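Local atomic coordinates of probable porin (Pseudomonas aeruginosa, PDB entry 4FT6), a protein that forms an outer-membrane beta-barrel of the OprD porin family that probably lets small solutes cross the outer membrane. Residues 72-76 / 77-81; 118-122 / 123-127; 310-313 / 314-318. All coordinates share one frame; numbering follows the deposited sequence.

Interaction 1 (72-76 / 77-81); sequences LDSSP and DRAGS. With C8E ((hydroxyethyloxy)tri(ethyloxy)octane), chain C.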
ATOM      1  N   LEU A  72     -12.774  18.906   6.461  1.00 65.37           N
ATOM      2  CA  LEU A  72     -12.877  20.228   5.852  1.00 67.80           C
ATOM      3  C   LEU A  72     -14.244  20.394   5.173  1.00 71.61           C
ATOM      4  O   LEU A  72     -14.865  21.463   5.231  1.00 72.97           O
ATOM      5  CB  LEU A  72     -11.736  20.450   4.846  1.00 67.46           C
ATOM      6  CG  LEU A  72     -10.335  20.418   5.469  1.00 66.38           C
ATOM      7  CD1 LEU A  72      -9.245  20.698   4.435  1.00 58.94           C
ATOM      8  CD2 LEU A  72     -10.282  21.413   6.626  1.00 62.50           C
ATOM      9  N   ASP A  73     -14.722  19.326   4.546  1.00 70.40           N
ATOM     10  CA  ASP A  73     -16.038  19.352   3.912  1.00 77.38           C
ATOM     11  C   ASP A  73     -16.610  17.944   3.766  1.00 78.29           C
ATOM     12  O   ASP A  73     -15.940  17.034   3.262  1.00 76.16           O
ATOM     13  CB  ASP A  73     -15.962  20.041   2.545  1.00 86.06           C
ATOM     14  CG  ASP A  73     -17.336  20.308   1.940  1.00 96.76           C
ATOM     15  OD1 ASP A  73     -17.823  19.458   1.163  1.00 99.49           O
ATOM     16  OD2 ASP A  73     -17.927  21.373   2.228  1.00102.84           O
ATOM     17  N   SER A  74     -17.846  17.771   4.226  1.00 81.04           N
ATOM     18  CA  SER A  74     -18.546  16.495   4.125  1.00 82.06           C
ATOM     19  C   SER A  74     -20.028  16.663   4.429  1.00 87.82           C
ATOM     20  O   SER A  74     -20.428  17.569   5.165  1.00 93.28           O
ATOM     21  CB  SER A  74     -17.946  15.457   5.081  1.00 78.42           C
ATOM     22  OG  SER A  74     -18.599  14.203   4.947  1.00 75.89           O
ATOM     23  N   SER A  75     -20.830  15.774   3.853  1.00 86.94           N
ATOM     24  CA  SER A  75     -22.262  15.715   4.101  1.00 89.26           C
ATOM     25  C   SER A  75     -22.586  14.229   4.211  1.00 84.84           C
ATOM     26  O   SER A  75     -22.007  13.427   3.475  1.00 84.61           O
ATOM     27  CB  SER A  75     -23.025  16.371   2.947  1.00 91.76           C
ATOM     28  OG  SER A  75     -24.412  16.439   3.224  1.00 99.84           O
ATOM     29  N   PRO A  76     -23.481  13.850   5.146  1.00 82.26           N
ATOM     30  CA  PRO A  76     -23.702  12.420   5.425  1.00 73.27           C
ATOM     31  C   PRO A  76     -24.087  11.606   4.181  1.00 73.69           C
ATOM     32  O   PRO A  76     -23.716  10.432   4.086  1.00 74.51           O
ATOM     33  CB  PRO A  76     -24.845  12.428   6.456  1.00 62.66           C
ATOM     34  CG  PRO A  76     -24.748  13.796   7.115  1.00 64.64           C
ATOM     35  CD  PRO A  76     -24.337  14.717   5.983  1.00 72.98           C
ATOM     36  N   ASP A  77     -24.787  12.226   3.230  1.00 72.11           N
ATOM     37  CA  ASP A  77     -25.197  11.535   2.003  1.00 78.57           C
ATOM     38  C   ASP A  77     -24.019  11.102   1.123  1.00 82.41           C
ATOM     39  O   ASP A  77     -24.193  10.357   0.157  1.00 87.24           O
ATOM     40  CB  ASP A  77     -26.167  12.396   1.185  1.00 86.01           C
ATOM     41  CG  ASP A  77     -25.581  13.754   0.822  1.00102.40           C
ATOM     42  OD1 ASP A  77     -25.094  14.452   1.733  1.00109.35           O
ATOM     43  OD2 ASP A  77     -25.608  14.128  -0.370  1.00107.42           O
ATOM     44  N   ARG A  78     -22.814  11.537   1.468  1.00 82.31           N
ATOM     45  CA  ARG A  78     -21.670  11.281   0.610  1.00 77.29           C
ATOM     46  C   ARG A  78     -20.369  11.051   1.364  1.00 73.96           C
ATOM     47  O   ARG A  78     -19.328  11.509   0.904  1.00 70.48           O
ATOM     48  CB  ARG A  78     -21.498  12.457  -0.365  1.00 71.14           C
ATOM     49  CG  ARG A  78     -21.414  13.814   0.309  1.00 59.62           C
ATOM     50  CD  ARG A  78     -21.308  14.959  -0.682  1.00 64.79           C
ATOM     51  NE  ARG A  78     -21.506  16.241   0.004  1.00 79.16           N
ATOM     52  CZ  ARG A  78     -20.530  17.066   0.379  1.00 80.94           C
ATOM     53  NH1 ARG A  78     -19.267  16.769   0.110  1.00 79.31           N
ATOM     54  NH2 ARG A  78     -20.820  18.194   1.016  1.00 81.90           N
ATOM     55  N   ALA A  79     -20.416  10.310   2.476  1.00 82.90           N
ATOM     56  CA  ALA A  79     -19.325  10.331   3.467  1.00 88.52           C
ATOM     57  C   ALA A  79     -18.373   9.114   3.609  1.00 88.40           C
ATOM     58  O   ALA A  79     -17.392   9.184   4.354  1.00 98.18           O
ATOM     59  CB  ALA A  79     -19.883  10.742   4.856  1.00 57.20           C
ATOM     60  N   GLY A  80     -18.628   8.005   2.932  1.00 80.21           N
ATOM     61  CA  GLY A  80     -17.769   6.849   3.155  1.00 80.31           C
ATOM     62  C   GLY A  80     -16.441   6.829   2.406  1.00 72.42           C
ATOM     63  O   GLY A  80     -15.942   5.762   2.064  1.00 72.73           O
ATOM     64  N   SER A  81     -15.852   7.995   2.165  1.00 64.73           N
ATOM     65  CA  SER A  81     -14.722   8.084   1.236  1.00 59.28           C
ATOM     66  C   SER A  81     -13.440   7.420   1.718  1.00 57.78           C
ATOM     67  O   SER A  81     -12.558   7.116   0.909  1.00 67.08           O
ATOM     68  CB  SER A  81     -14.414   9.540   0.907  1.00 65.53           C
ATOM     69  OG  SER A  81     -13.594  10.104   1.910  1.00 70.93           O
TER
HETATM   70  C3  C8E C 402     -17.002  21.912  -1.528  1.00 90.74           C
HETATM   71  C4  C8E C 402     -15.651  22.548  -1.224  1.00 89.69           C
HETATM   72  C5  C8E C 402     -14.523  21.541  -1.416  1.00 90.28           C
HETATM   73  C6  C8E C 402     -13.446  22.087  -2.346  1.00 90.90           C
HETATM   74  C7  C8E C 402     -12.101  21.392  -2.156  1.00 90.08           C
HETATM   75  C8  C8E C 402     -11.121  21.790  -3.256  1.00 93.82           C
HETATM   76  O9  C8E C 402      -9.813  21.931  -2.738  1.00 93.20           O
HETATM   77  C10 C8E C 402      -8.999  20.797  -2.960  1.00 90.94           C
HETATM   78  C11 C8E C 402      -7.526  21.169  -2.800  1.00 91.09           C
HETATM   79  O12 C8E C 402      -6.696  20.042  -2.983  1.00 94.45           O
HETATM   80  C13 C8E C 402      -5.636  20.307  -3.873  1.00 96.85           C
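Arg-78 folds back over Ser-75 to reach Asp-73, and these residues, with Asp-77, hold a tight bend in a surface loop. The guanidinium grips a single carboxylate oxygen end-on with both terminal nitrogens: NH1 of Arg-78 lies 3.2 Å and NH2 of Arg-78 3.3 Å from OD1 of Asp-73. The oxygen sits close to the guanidinium plane, the NH1 bond running nearly down the carboxylate C-O axis and the NH2 bond meeting the syn side from above the carboxylate plane. The two groups are turned 30° against each other. An arginine suits the place because its extended stem, from CG to NE, is long enough to carry the charge back along the loop, where one guanidinium face rests on the backbone around Ser-75 N. NH1 also has a long, weak ion pair with Glu-39.

Ser-75 touches both partners. Its CB packs 3.3 Å from NE of Arg-78, its carbonyl O accepts the backbone N of Arg-78 at 2.9 Å, and its hydroxyl OG donates to OD1 of Asp-77 at 2.6 Å. CG of Asp-77 lies between the backbone N and the carbonyl carbon (chi1 57°), which brings OD1 back to Ser-75. The turn itself is a short 3-10 segment at Pro-76 and Asp-77, where the proline ring fixes phi at a value the bend requires. Beside Asp-73, the modelled end of a bound detergent's alkyl chain comes within 3.7 Å, from its C3 to OD1 of Asp-73.

The loop leaves strand 58-71 through a classic beta bulge in which Leu-72 and Asp-73 both face Trp-41, and it leads on to strand 95-107. Strand 37-50 flanks it: Ser-74 OG is hydrogen-bonded to Glu-40, and Arg-78 is joined to Glu-39 by a backbone hydrogen bond.

Interaction 2 (118-122 / 123-127); sequences LPELP and ILLRN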
ATOM      1  N   LEU A 118       4.864   0.927  10.729  1.00 60.77           N
ATOM      2  CA  LEU A 118       4.462   1.158   9.336  1.00 56.64           C
ATOM      3  C   LEU A 118       5.121   0.126   8.408  1.00 52.95           C
ATOM      4  O   LEU A 118       6.010   0.475   7.620  1.00 57.04           O
ATOM      5  CB  LEU A 118       4.848   2.575   8.897  1.00 45.84           C
ATOM      6  CG  LEU A 118       4.045   3.729   9.515  1.00 56.23           C
ATOM      7  CD1 LEU A 118       4.817   5.043   9.363  1.00 46.36           C
ATOM      8  CD2 LEU A 118       2.630   3.834   8.882  1.00 42.82           C
ATOM      9  N   PRO A 119       4.690  -1.148   8.493  1.00 52.75           N
ATOM     10  CA  PRO A 119       5.372  -2.186   7.693  1.00 59.41           C
ATOM     11  C   PRO A 119       5.125  -2.057   6.198  1.00 63.29           C
ATOM     12  O   PRO A 119       3.978  -1.863   5.771  1.00 68.23           O
ATOM     13  CB  PRO A 119       4.728  -3.503   8.176  1.00 48.85           C
ATOM     14  CG  PRO A 119       3.366  -3.097   8.701  1.00 55.51           C
ATOM     15  CD  PRO A 119       3.582  -1.701   9.298  1.00 55.15           C
ATOM     16  N   GLU A 120       6.182  -2.193   5.407  1.00 60.17           N
ATOM     17  CA  GLU A 120       6.020  -2.264   3.958  1.00 57.45           C
ATOM     18  C   GLU A 120       6.579  -3.587   3.447  1.00 57.77           C
ATOM     19  O   GLU A 120       7.686  -3.657   2.925  1.00 65.74           O
ATOM     20  CB  GLU A 120       6.657  -1.048   3.273  1.00 46.24           C
ATOM     21  CG  GLU A 120       5.851   0.227   3.409  1.00 55.05           C
ATOM     22  CD  GLU A 120       6.552   1.437   2.816  1.00 71.19           C
ATOM     23  OE1 GLU A 120       7.176   2.209   3.572  1.00 77.89           O
ATOM     24  OE2 GLU A 120       6.477   1.623   1.587  1.00 83.84           O
ATOM     25  N   LEU A 121       5.791  -4.640   3.614  1.00 58.63           N
ATOM     26  CA  LEU A 121       6.245  -6.003   3.363  1.00 61.58           C
ATOM     27  C   LEU A 121       5.394  -6.635   2.265  1.00 58.54           C
ATOM     28  O   LEU A 121       4.189  -6.371   2.195  1.00 62.05           O
ATOM     29  CB  LEU A 121       6.113  -6.822   4.657  1.00 65.32           C
ATOM     30  CG  LEU A 121       7.296  -6.946   5.619  1.00 64.08           C
ATOM     31  CD1 LEU A 121       8.226  -5.750   5.550  1.00 61.11           C
ATOM     32  CD2 LEU A 121       6.791  -7.155   7.043  1.00 64.56           C
ATOM     33  N   PRO A 122       6.005  -7.495   1.422  1.00 60.00           N
ATOM     34  CA  PRO A 122       5.299  -8.080   0.272  1.00 58.90           C
ATOM     35  C   PRO A 122       4.112  -8.889   0.760  1.00 58.64           C
ATOM     36  O   PRO A 122       3.116  -9.089   0.057  1.00 59.35           O
ATOM     37  CB  PRO A 122       6.357  -9.024  -0.352  1.00 58.57           C
ATOM     38  CG  PRO A 122       7.689  -8.614   0.258  1.00 55.68           C
ATOM     39  CD  PRO A 122       7.322  -8.132   1.631  1.00 62.44           C
ATOM     40  N   ILE A 123       4.247  -9.343   1.997  1.00 61.23           N
ATOM     41  CA  ILE A 123       3.281 -10.191   2.658  1.00 57.91           C
ATOM     42  C   ILE A 123       2.358  -9.346   3.564  1.00 55.12           C
ATOM     43  O   ILE A 123       1.355  -9.828   4.103  1.00 45.56           O
ATOM     44  CB  ILE A 123       4.048 -11.292   3.452  1.00 67.45           C
ATOM     45  CG1 ILE A 123       3.346 -12.623   3.281  1.00 74.83           C
ATOM     46  CG2 ILE A 123       4.344 -10.904   4.938  1.00 39.06           C
ATOM     47  CD1 ILE A 123       3.354 -13.055   1.856  1.00 76.07           C
ATOM     48  N   LEU A 124       2.702  -8.075   3.724  1.00 47.59           N
ATOM     49  CA  LEU A 124       1.956  -7.196   4.623  1.00 62.88           C
ATOM     50  C   LEU A 124       2.352  -5.767   4.300  1.00 63.41           C
ATOM     51  O   LEU A 124       3.304  -5.222   4.881  1.00 62.57           O
ATOM     52  CB  LEU A 124       2.238  -7.500   6.110  1.00 59.62           C
ATOM     53  CG  LEU A 124       1.425  -6.649   7.102  1.00 59.61           C
ATOM     54  CD1 LEU A 124      -0.019  -7.115   7.156  1.00 55.64           C
ATOM     55  CD2 LEU A 124       2.020  -6.657   8.497  1.00 56.91           C
ATOM     56  N   LEU A 125       1.628  -5.178   3.356  1.00 58.98           N
ATOM     57  CA  LEU A 125       1.949  -3.862   2.824  1.00 57.06           C
ATOM     58  C   LEU A 125       0.987  -2.843   3.426  1.00 54.74           C
ATOM     59  O   LEU A 125      -0.212  -2.869   3.085  1.00 51.17           O
ATOM     60  CB  LEU A 125       1.759  -3.881   1.309  1.00 54.88           C
ATOM     61  CG  LEU A 125       2.839  -3.251   0.434  1.00 66.74           C
ATOM     62  CD1 LEU A 125       2.282  -2.864  -0.949  1.00 58.45           C
ATOM     63  CD2 LEU A 125       3.432  -2.062   1.151  1.00 69.94           C
ATOM     64  N   ARG A 126       1.473  -1.944   4.291  1.00 49.63           N
ATOM     65  CA  ARG A 126       0.558  -0.979   4.927  1.00 54.93           C
ATOM     66  C   ARG A 126      -0.099  -0.039   3.902  1.00 54.42           C
ATOM     67  O   ARG A 126       0.568   0.489   3.014  1.00 49.63           O
ATOM     68  CB  ARG A 126       1.225  -0.207   6.093  1.00 60.50           C
ATOM     69  CG  ARG A 126       2.304   0.828   5.738  1.00 56.51           C
ATOM     70  CD  ARG A 126       1.721   2.200   5.439  1.00 57.30           C
ATOM     71  NE  ARG A 126       2.277   2.676   4.175  1.00 69.48           N
ATOM     72  CZ  ARG A 126       3.191   3.630   4.084  1.00 70.99           C
ATOM     73  NH1 ARG A 126       3.621   4.241   5.179  1.00 75.79           N
ATOM     74  NH2 ARG A 126       3.657   3.981   2.902  1.00 61.42           N
ATOM     75  N   ASN A 127      -1.406   0.163   4.019  1.00 52.82           N
ATOM     76  CA  ASN A 127      -2.098   1.058   3.100  1.00 55.29           C
ATOM     77  C   ASN A 127      -1.805   2.544   3.337  1.00 56.09           C
ATOM     78  O   ASN A 127      -1.832   3.006   4.475  1.00 58.90           O
ATOM     79  CB  ASN A 127      -3.606   0.850   3.209  1.00 61.09           C
ATOM     80  CG  ASN A 127      -4.369   1.573   2.114  1.00 65.88           C
ATOM     81  OD1 ASN A 127      -4.623   2.785   2.196  1.00 61.62           O
ATOM     82  ND2 ASN A 127      -4.733   0.834   1.077  1.00 62.83           N
TER
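Glu-120 faces Leu-125, and Leu-121 faces Leu-124, across a short beta hairpin whose bend is a type I turn from Leu-121 to Leu-124. Backbone bonds set the register. Arg-126 N donates to Pro-119 O at 2.9 Å, and Leu-121 N to Leu-124 O, also at 2.9 Å; the return bond from Leu-124 N to Leu-121 O is less certain because that oxygen is crowded in the model. Pro-122 suits the turn, since its ring holds phi near -61° and no N-H is required of it.

Apolar packing divides between the two faces. On one, CB of Leu-121 lies 4.2 Å from CB of Leu-124, and CD2 of Leu-124 rests 3.8 Å from CG of Pro-119. On the other, CD2 of Leu-125 packs 3.8 Å from CA of Glu-120.

Charge adds a looser link. Arg-126 bends at chi2 and chi3, which lays its guanidinium almost parallel to the Glu-120 carboxylate, the planes 16° apart. This salt bridge is long, 3.9 Å from OE2 of Glu-120 to NH2 of Arg-126, and no N-H points at the oxygen. CD2 of Leu-118 meets the guanidinium edge.

The hairpin centre lies about 7 Å from that of the molecule, consistent with a loop folded into the barrel to narrow the channel, as in other porins. Leu-121 and Ile-123 touch strands 183-192 and 197-206; the Leu-125 backbone is hydrogen-bonded to the Thr-285 hydroxyl and to Ser-286.

Interaction 3 (310-313 / 314-318); sequences YDYD and FVALG. With C8E ((hydroxyethyloxy)tri(ethyloxy)octane), chain B.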
ATOM      1  N   TYR A 310       2.022   3.741 -19.234  1.00 60.60           N
ATOM      2  CA  TYR A 310       2.908   4.703 -19.858  1.00 61.61           C
ATOM      3  C   TYR A 310       3.272   5.735 -18.824  1.00 64.90           C
ATOM      4  O   TYR A 310       2.410   6.164 -18.054  1.00 77.30           O
ATOM      5  CB  TYR A 310       2.244   5.392 -21.056  1.00 59.97           C
ATOM      6  CG  TYR A 310       3.100   6.507 -21.605  1.00 59.10           C
ATOM      7  CD1 TYR A 310       4.174   6.233 -22.417  1.00 59.45           C
ATOM      8  CD2 TYR A 310       2.864   7.827 -21.269  1.00 58.13           C
ATOM      9  CE1 TYR A 310       4.981   7.245 -22.907  1.00 64.00           C
ATOM     10  CE2 TYR A 310       3.664   8.842 -21.754  1.00 64.17           C
ATOM     11  CZ  TYR A 310       4.721   8.546 -22.573  1.00 64.74           C
ATOM     12  OH  TYR A 310       5.529   9.552 -23.049  1.00 69.22           O
ATOM     13  N   ASP A 311       4.536   6.138 -18.806  1.00 59.56           N
ATOM     14  CA  ASP A 311       4.997   7.168 -17.880  1.00 62.68           C
ATOM     15  C   ASP A 311       5.777   8.196 -18.672  1.00 62.20           C
ATOM     16  O   ASP A 311       6.406   7.864 -19.680  1.00 59.30           O
ATOM     17  CB  ASP A 311       5.911   6.569 -16.800  1.00 61.59           C
ATOM     18  CG  ASP A 311       5.143   5.858 -15.709  1.00 66.59           C
ATOM     19  OD1 ASP A 311       4.789   4.684 -15.910  1.00 74.96           O
ATOM     20  OD2 ASP A 311       4.891   6.469 -14.650  1.00 69.76           O
ATOM     21  N   TYR A 312       5.734   9.446 -18.228  1.00 57.91           N
ATOM     22  CA  TYR A 312       6.658  10.438 -18.757  1.00 65.56           C
ATOM     23  C   TYR A 312       7.130  11.357 -17.654  1.00 69.72           C
ATOM     24  O   TYR A 312       6.327  11.807 -16.827  1.00 62.77           O
ATOM     25  CB  TYR A 312       6.056  11.258 -19.906  1.00 61.63           C
ATOM     26  CG  TYR A 312       7.077  12.156 -20.594  1.00 65.52           C
ATOM     27  CD1 TYR A 312       8.152  11.611 -21.288  1.00 63.93           C
ATOM     28  CD2 TYR A 312       6.960  13.538 -20.562  1.00 64.56           C
ATOM     29  CE1 TYR A 312       9.083  12.408 -21.916  1.00 59.88           C
ATOM     30  CE2 TYR A 312       7.890  14.350 -21.186  1.00 69.32           C
ATOM     31  CZ  TYR A 312       8.951  13.783 -21.869  1.00 76.84           C
ATOM     32  OH  TYR A 312       9.881  14.591 -22.511  1.00 84.56           O
ATOM     33  N   ASP A 313       8.435  11.625 -17.664  1.00 79.51           N
ATOM     34  CA  ASP A 313       9.078  12.499 -16.692  1.00 81.59           C
ATOM     35  C   ASP A 313       9.419  13.783 -17.431  1.00 80.43           C
ATOM     36  O   ASP A 313      10.323  13.797 -18.267  1.00 79.28           O
ATOM     37  CB  ASP A 313      10.350  11.828 -16.167  1.00 78.45           C
ATOM     38  CG  ASP A 313      10.958  12.556 -14.991  1.00 80.03           C
ATOM     39  OD1 ASP A 313      10.801  13.787 -14.895  1.00 80.76           O
ATOM     40  OD2 ASP A 313      11.605  11.891 -14.157  1.00 87.90           O
ATOM     41  N   PHE A 314       8.698  14.860 -17.137  1.00 77.61           N
ATOM     42  CA  PHE A 314       8.816  16.081 -17.928  1.00 76.32           C
ATOM     43  C   PHE A 314      10.115  16.853 -17.719  1.00 85.74           C
ATOM     44  O   PHE A 314      10.227  17.990 -18.169  1.00 85.02           O
ATOM     45  CB  PHE A 314       7.609  16.996 -17.704  1.00 80.72           C
ATOM     46  CG  PHE A 314       6.388  16.604 -18.501  1.00 86.56           C
ATOM     47  CD1 PHE A 314       5.543  15.582 -18.066  1.00 84.21           C
ATOM     48  CD2 PHE A 314       6.080  17.267 -19.685  1.00 87.29           C
ATOM     49  CE1 PHE A 314       4.422  15.228 -18.812  1.00 84.63           C
ATOM     50  CE2 PHE A 314       4.961  16.918 -20.425  1.00 86.02           C
ATOM     51  CZ  PHE A 314       4.133  15.898 -19.992  1.00 81.21           C
ATOM     52  N   VAL A 315      11.093  16.246 -17.048  1.00 95.83           N
ATOM     53  CA  VAL A 315      12.434  16.830 -17.002  1.00103.66           C
ATOM     54  C   VAL A 315      12.945  17.152 -18.414  1.00108.43           C
ATOM     55  O   VAL A 315      13.344  18.287 -18.688  1.00111.52           O
ATOM     56  CB  VAL A 315      13.451  15.923 -16.260  1.00122.23           C
ATOM     57  CG1 VAL A 315      13.233  14.462 -16.606  1.00120.66           C
ATOM     58  CG2 VAL A 315      14.873  16.333 -16.593  1.00126.88           C
ATOM     59  N   ALA A 316      12.896  16.162 -19.304  1.00109.39           N
ATOM     60  CA  ALA A 316      13.432  16.294 -20.661  1.00110.76           C
ATOM     61  C   ALA A 316      12.929  17.519 -21.425  1.00116.02           C
ATOM     62  O   ALA A 316      13.673  18.117 -22.199  1.00125.87           O
ATOM     63  CB  ALA A 316      13.163  15.033 -21.454  1.00109.86           C
ATOM     64  N   LEU A 317      11.670  17.888 -21.210  1.00113.08           N
ATOM     65  CA  LEU A 317      11.113  19.082 -21.843  1.00112.96           C
ATOM     66  C   LEU A 317      11.599  20.373 -21.191  1.00120.83           C
ATOM     67  O   LEU A 317      11.293  21.469 -21.667  1.00129.18           O
ATOM     68  CB  LEU A 317       9.587  19.045 -21.826  1.00103.82           C
ATOM     69  CG  LEU A 317       8.930  18.100 -22.826  1.00101.04           C
ATOM     70  CD1 LEU A 317       7.629  18.710 -23.330  1.00 99.22           C
ATOM     71  CD2 LEU A 317       9.874  17.796 -23.981  1.00 97.09           C
ATOM     72  N   GLY A 318      12.364  20.240 -20.111  1.00120.89           N
ATOM     73  CA  GLY A 318      12.782  21.385 -19.322  1.00121.94           C
ATOM     74  C   GLY A 318      11.742  21.830 -18.304  1.00118.33           C
ATOM     75  O   GLY A 318      11.528  23.027 -18.114  1.00123.05           O
TER
HETATM   76  C1  C8E B 401       2.827  12.432 -22.625  1.00 63.43           C
HETATM   77  C2  C8E B 401       3.946  13.443 -22.869  1.00 67.66           C
HETATM   78  C3  C8E B 401       4.950  12.981 -23.923  1.00 62.41           C
HETATM   79  C4  C8E B 401       6.056  14.016 -24.159  1.00 64.14           C
HETATM   80  C5  C8E B 401       6.869  13.688 -25.407  1.00 69.61           C
HETATM   81  C6  C8E B 401       7.891  14.758 -25.774  1.00 77.39           C
HETATM   82  C7  C8E B 401       8.780  14.332 -26.951  1.00 85.22           C
HETATM   83  C8  C8E B 401       9.886  13.379 -26.507  1.00 94.21           C
HETATM   84  O9  C8E B 401      10.379  12.575 -27.562  1.00 97.01           O
HETATM   85  C10 C8E B 401      11.713  12.905 -27.878  1.00 95.67           C
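The ring of Tyr-312 drives its edge into the face of Phe-314, a T-shaped pair with ring centres 4.7 Å apart and planes at 82°. CD2 of Tyr-312 stands over the middle of the phenylalanine ring, 3.5 Å from CE1 of Phe-314. With CG anti to the backbone N (chi1 -172°), the tyrosine ring runs forward beside the strand's last residue, bringing its OH to the turn, 3.5 Å from both CB of Ala-316 and CD2 of Leu-317; the Leu-317 side chain crosses it at about a right angle. One face of the same ring supports a bound detergent tail, whose C4 is 3.5 Å from CE2 of Tyr-312. Aromatic residues suit such a site, offering flat apolar surface to an alkyl chain.

The next residue, Asp-313, makes an Asx turn: its OD1 accepts Val-315 N at 3.3 Å on the anti side, 32° out of the carboxylate plane. The chain then closes a type I turn ending at Gly-318, whose positive phi suits glycine.

Strand 304-313 ends here between strands 264-274 and 322-334 of the barrel wall. The Tyr-312 ring also meets His-264, while Phe-314 packs on Leu-322 and Ala-324.

The three contacts follow one another along the chain; none nests within or crosses another, and each closes a bend of only a few residues. Interaction 1 shapes the start of the loop between strands 58-71 and 95-107. Interaction 2 comes next, a hairpin turned into the barrel interior, where it meets distant strands and the loop around Thr-285. Interaction 3 ends strand 304-313 and begins the turn to strand 322-334. Nearest atoms are about 9 Å apart between interactions 1 and 2, 17 Å between 2 and 3, and 23 Å between 1 and 3, so none touches another, and they are joined only through the barrel between them. Interactions 1 and 3 border bound detergent.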